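PDB 1RLK: peptidyl-tRNA hydrolase from Thermoplasma acidophilum, which probably hydrolyses peptidyl-tRNAs that drop off the ribosome during protein synthesis, releasing the N-acyl amino acid and the tRNA. Local coordinates for residues Q23-S35 with G92-E104. Sequence-based numbering, arbitrary orientation. Where two conformers were deposited one is given.
Sequences QVAHAAVTCAIRS and GTITCIGLGPDEE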
loop_
_atom_site.group_PDB
_atom_site.type_symbol
_atom_site.label_atom_id
_atom_site.label_comp_id
_atom_site.label_asym_id
_atom_site.label_seq_id
_atom_site.Cartn_x
_atom_site.Cartn_y
_atom_site.Cartn_z
ATOM N N GLN A 23 -0.411 -10.108 -2.204
ATOM C CA GLN A 23 -0.850 -8.802 -2.705
ATOM C C GLN A 23 -0.215 -7.685 -1.916
ATOM O O GLN A 23 0.246 -6.696 -2.497
ATOM C CB GLN A 23 -2.369 -8.657 -2.662
ATOM C CG GLN A 23 -3.127 -9.702 -3.471
ATOM C CD GLN A 23 -2.799 -9.673 -4.924
ATOM O OE1 GLN A 23 -2.930 -8.633 -5.576
ATOM N NE2 GLN A 23 -2.373 -10.820 -5.455
ATOM N N VAL A 24 -0.155 -7.842 -0.589
ATOM C CA VAL A 24 0.557 -6.869 0.255
ATOM C C VAL A 24 2.032 -6.786 -0.139
ATOM O O VAL A 24 2.595 -5.678 -0.226
ATOM C CB VAL A 24 0.396 -7.195 1.771
ATOM C CG1 VAL A 24 1.303 -6.318 2.615
ATOM C CG2 VAL A 24 -1.061 -6.995 2.188
ATOM N N ALA A 25 2.661 -7.944 -0.396
ATOM C CA ALA A 25 4.048 -7.972 -0.862
ATOM C C ALA A 25 4.243 -7.255 -2.210
ATOM O O ALA A 25 5.266 -6.593 -2.414
ATOM C CB ALA A 25 4.578 -9.423 -0.946
ATOM N N HIS A 26 3.285 -7.392 -3.124
ATOM C CA HIS A 26 3.334 -6.677 -4.407
ATOM C C HIS A 26 3.388 -5.180 -4.141
ATOM O O HIS A 26 4.261 -4.494 -4.680
ATOM C CB HIS A 26 2.123 -6.958 -5.295
ATOM C CG HIS A 26 2.014 -8.375 -5.748
ATOM N ND1 HIS A 26 0.892 -8.873 -6.375
ATOM C CD2 HIS A 26 2.887 -9.404 -5.661
ATOM C CE1 HIS A 26 1.088 -10.148 -6.665
ATOM N NE2 HIS A 26 2.287 -10.495 -6.234
ATOM N N ALA A 27 2.479 -4.681 -3.289
ATOM C CA ALA A 27 2.433 -3.250 -2.986
ATOM C C ALA A 27 3.742 -2.775 -2.381
ATOM O O ALA A 27 4.256 -1.705 -2.732
ATOM C CB ALA A 27 1.270 -2.940 -2.067
ATOM N N ALA A 28 4.294 -3.583 -1.479
ATOM C CA ALA A 28 5.466 -3.207 -0.712
ATOM C C ALA A 28 6.701 -3.149 -1.595
ATOM O O ALA A 28 7.526 -2.251 -1.441
ATOM C CB ALA A 28 5.688 -4.193 0.437
ATOM N N VAL A 29 6.821 -4.106 -2.516
ATOM C CA VAL A 29 7.936 -4.150 -3.448
ATOM C C VAL A 29 7.940 -2.932 -4.371
ATOM O O VAL A 29 8.966 -2.262 -4.526
ATOM C CB VAL A 29 7.916 -5.461 -4.268
ATOM C CG1 VAL A 29 8.871 -5.380 -5.456
ATOM C CG2 VAL A 29 8.281 -6.642 -3.350
ATOM N N THR A 30 6.788 -2.619 -4.949
ATOM C CA THR A 30 6.738 -1.506 -5.884
ATOM C C THR A 30 7.009 -0.183 -5.155
ATOM O O THR A 30 7.783 0.641 -5.637
ATOM C CB THR A 30 5.399 -1.473 -6.608
ATOM O OG1 THR A 30 5.226 -2.683 -7.356
ATOM C CG2 THR A 30 5.363 -0.339 -7.649
ATOM N N CYS A 31 6.394 0.012 -3.984
ATOM C CA CYS A 31 6.590 1.255 -3.248
ATOM C C CYS A 31 8.037 1.418 -2.814
ATOM O O CYS A 31 8.590 2.507 -2.874
ATOM C CB CYS A 31 5.655 1.320 -2.042
ATOM S SG CYS A 31 3.949 1.634 -2.487
ATOM N N ALA A 32 8.650 0.322 -2.383
ATOM C CA ALA A 32 10.007 0.365 -1.843
ATOM C C ALA A 32 11.015 0.723 -2.932
ATOM O O ALA A 32 11.874 1.555 -2.725
ATOM C CB ALA A 32 10.373 -0.983 -1.183
ATOM N N ILE A 33 10.889 0.083 -4.086
ATOM C CA ILE A 33 11.778 0.328 -5.215
ATOM C C ILE A 33 11.614 1.746 -5.763
ATOM O O ILE A 33 12.603 2.421 -5.995
ATOM C CB ILE A 33 11.581 -0.756 -6.311
ATOM C CG1 ILE A 33 12.176 -2.077 -5.805
ATOM C CG2 ILE A 33 12.240 -0.324 -7.629
ATOM C CD1 ILE A 33 12.058 -3.247 -6.746
ATOM N N ARG A 34 10.381 2.201 -5.960
ATOM C CA ARG A 34 10.150 3.584 -6.373
ATOM C C ARG A 34 10.744 4.572 -5.351
ATOM O O ARG A 34 11.398 5.553 -5.718
ATOM C CB ARG A 34 8.655 3.833 -6.572
ATOM C CG ARG A 34 8.308 5.286 -6.887
ATOM C CD ARG A 34 6.931 5.508 -7.450
ATOM N NE ARG A 34 6.572 4.530 -8.482
ATOM C CZ ARG A 34 5.456 3.794 -8.497
ATOM N NH1 ARG A 34 4.543 3.897 -7.520
ATOM N NH2 ARG A 34 5.260 2.932 -9.494
ATOM N N SER A 35 10.549 4.291 -4.062
ATOM C CA SER A 35 11.015 5.195 -3.009
ATOM C C SER A 35 12.535 5.221 -2.946
ATOM O O SER A 35 13.138 6.244 -2.632
ATOM C CB SER A 35 10.428 4.813 -1.656
ATOM O OG SER A 35 9.032 5.054 -1.628
ATOM N N GLY A 92 -5.926 -6.981 -14.009
ATOM C CA GLY A 92 -6.829 -7.707 -13.127
ATOM C C GLY A 92 -7.513 -6.814 -12.111
ATOM O O GLY A 92 -7.548 -5.604 -12.267
ATOM N N THR A 93 -8.072 -7.422 -11.074
ATOM C CA THR A 93 -8.782 -6.680 -10.030
ATOM C C THR A 93 -7.841 -5.933 -9.104
ATOM O O THR A 93 -6.764 -6.446 -8.776
ATOM C CB THR A 93 -9.605 -7.639 -9.197
ATOM O OG1 THR A 93 -10.489 -8.360 -10.052
ATOM C CG2 THR A 93 -10.507 -6.884 -8.245
ATOM N N ILE A 94 -8.263 -4.734 -8.684
ATOM C CA ILE A 94 -7.545 -3.931 -7.690
ATOM C C ILE A 94 -7.756 -4.572 -6.320
ATOM O O ILE A 94 -8.895 -4.706 -5.879
ATOM C CB ILE A 94 -8.040 -2.470 -7.689
ATOM C CG1 ILE A 94 -7.619 -1.770 -8.984
ATOM C CG2 ILE A 94 -7.497 -1.731 -6.492
ATOM C CD1 ILE A 94 -8.163 -0.370 -9.159
ATOM N N THR A 95 -6.654 -4.971 -5.675
ATOM C CA THR A 95 -6.676 -5.720 -4.410
ATOM C C THR A 95 -6.281 -4.875 -3.212
ATOM O O THR A 95 -6.784 -5.086 -2.118
ATOM C CB THR A 95 -5.718 -6.943 -4.476
ATOM O OG1 THR A 95 -4.395 -6.545 -4.895
ATOM C CG2 THR A 95 -6.170 -7.913 -5.525
ATOM N N CYS A 96 -5.345 -3.960 -3.401
ATOM C CA CYS A 96 -4.793 -3.187 -2.308
ATOM C C CYS A 96 -4.038 -1.974 -2.806
ATOM O O CYS A 96 -3.872 -1.790 -4.010
ATOM C CB CYS A 96 -3.878 -4.079 -1.458
ATOM S SG CYS A 96 -2.403 -4.661 -2.317
ATOM N N ILE A 97 -3.610 -1.114 -1.887
ATOM C CA ILE A 97 -2.778 0.030 -2.232
ATOM C C ILE A 97 -1.670 0.198 -1.202
ATOM O O ILE A 97 -1.924 0.155 0.003
ATOM C CB ILE A 97 -3.623 1.321 -2.375
ATOM C CG1 ILE A 97 -2.747 2.496 -2.780
ATOM C CG2 ILE A 97 -4.372 1.657 -1.094
ATOM C CD1 ILE A 97 -3.545 3.737 -3.155
ATOM N N GLY A 98 -0.442 0.344 -1.673
ATOM C CA GLY A 98 0.692 0.625 -0.807
ATOM C C GLY A 98 0.978 2.113 -0.713
ATOM O O GLY A 98 0.781 2.860 -1.686
ATOM N N LEU A 99 1.444 2.544 0.453
ATOM C CA LEU A 99 1.829 3.934 0.696
ATOM C C LEU A 99 3.166 4.009 1.411
ATOM O O LEU A 99 3.376 3.334 2.425
ATOM C CB LEU A 99 0.811 4.670 1.573
ATOM C CG LEU A 99 -0.675 4.450 1.403
ATOM C CD1 LEU A 99 -1.392 5.104 2.563
ATOM C CD2 LEU A 99 -1.154 5.054 0.081
ATOM N N GLY A 100 4.052 4.866 0.918
ATOM C CA GLY A 100 5.301 5.153 1.597
ATOM C C GLY A 100 6.472 4.359 1.051
ATOM O O GLY A 100 6.403 3.869 -0.084
ATOM N N PRO A 101 7.529 4.196 1.844
ATOM C CA PRO A 101 7.565 4.627 3.249
ATOM C C PRO A 101 7.546 6.146 3.450
ATOM O O PRO A 101 8.004 6.902 2.594
ATOM C CB PRO A 101 8.890 4.061 3.751
ATOM C CG PRO A 101 9.754 3.970 2.506
ATOM C CD PRO A 101 8.808 3.600 1.425
ATOM N N ASP A 102 6.983 6.574 4.576
ATOM C CA ASP A 102 6.926 7.995 4.926
ATOM C C ASP A 102 6.846 8.172 6.447
ATOM O O ASP A 102 7.064 7.230 7.186
ATOM C CB ASP A 102 5.741 8.672 4.223
ATOM C CG ASP A 102 6.084 10.072 3.737
ATOM O OD1 ASP A 102 6.563 10.886 4.562
ATOM O OD2 ASP A 102 5.945 10.445 2.554
ATOM N N GLU A 103 6.544 9.388 6.906
ATOM C CA GLU A 103 6.375 9.661 8.332
ATOM C C GLU A 103 5.061 9.071 8.756
ATOM O O GLU A 103 4.034 9.348 8.140
ATOM C CB GLU A 103 6.350 11.175 8.621
ATOM C CG GLU A 103 7.552 11.926 8.111
ATOM C CD GLU A 103 7.527 13.405 8.453
ATOM O OE1 GLU A 103 6.427 13.967 8.668
ATOM O OE2 GLU A 103 8.621 14.003 8.492
ATOM N N GLU A 104 5.085 8.279 9.824
ATOM C CA GLU A 104 3.874 7.675 10.380
ATOM C C GLU A 104 2.737 8.673 10.641
ATOM O O GLU A 104 1.572 8.380 10.394
ATOM C CB GLU A 104 4.218 6.927 11.682
ATOM C CG GLU A 104 3.020 6.269 12.356
ATOM C CD GLU A 104 3.421 5.151 13.318
ATOM O OE1 GLU A 104 4.458 5.275 13.991
ATOM O OE2 GLU A 104 2.709 4.138 13.392
HETATM O O HOH W 1 8.502 7.075 0.094
#
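Gln23, Ala27, Cys31 and Ser35, from successive turns of helix 17-38, meet strand 94-103 of the mixed four-stranded sheet, forming a helix-on-sheet layer of the alpha/beta fold of the PTH2 family. Helix 61-74 packs against the other face of the strand, where it meets Ile97 and Leu99. The helix and strand segments run in roughly the same direction, crossing at -33° with their axes 7.3 Å apart at closest approach.

At the Gln23 end, Thr95 OG1 donates a hydrogen bond to Gln23 OE1, 2.6 Å long, with the donor tilted only 15° from the carbonyl plane. Gln23 CG lies beside the backbone N and the chain bends at chi2; the side chain crosses that of Thr95 at about a right angle, and OE1 also touches Thr95 CG2. Its NE2 is close to a bound sulfate. A leucine here, with no amide, would probably leave Thr95 OG1 without this acceptor.

Next along the strand, Cys96 SG sits between its own backbone N and carbonyl carbon (chi1 65°), which brings it to 3.3 Å from Gln23 O and against Ala27 CB. Ala27 CB then rests over Gly98 N at 3.7 Å, where a beta carbon on the glycine would clash with Cys31 SG and press tightly on Ala27 CB. Cys31 SG packs on the Gly98 carbonyl, while its CB approaches Gly100 O.

At the far end, Ser35 OG touches CD of the cis-proline Pro101 and donates to Cys31 O, which also accepts Ser35 N from the opposite face. A water donates to both Ser35 OG (2.7 Å) and Pro101 O (2.6 Å).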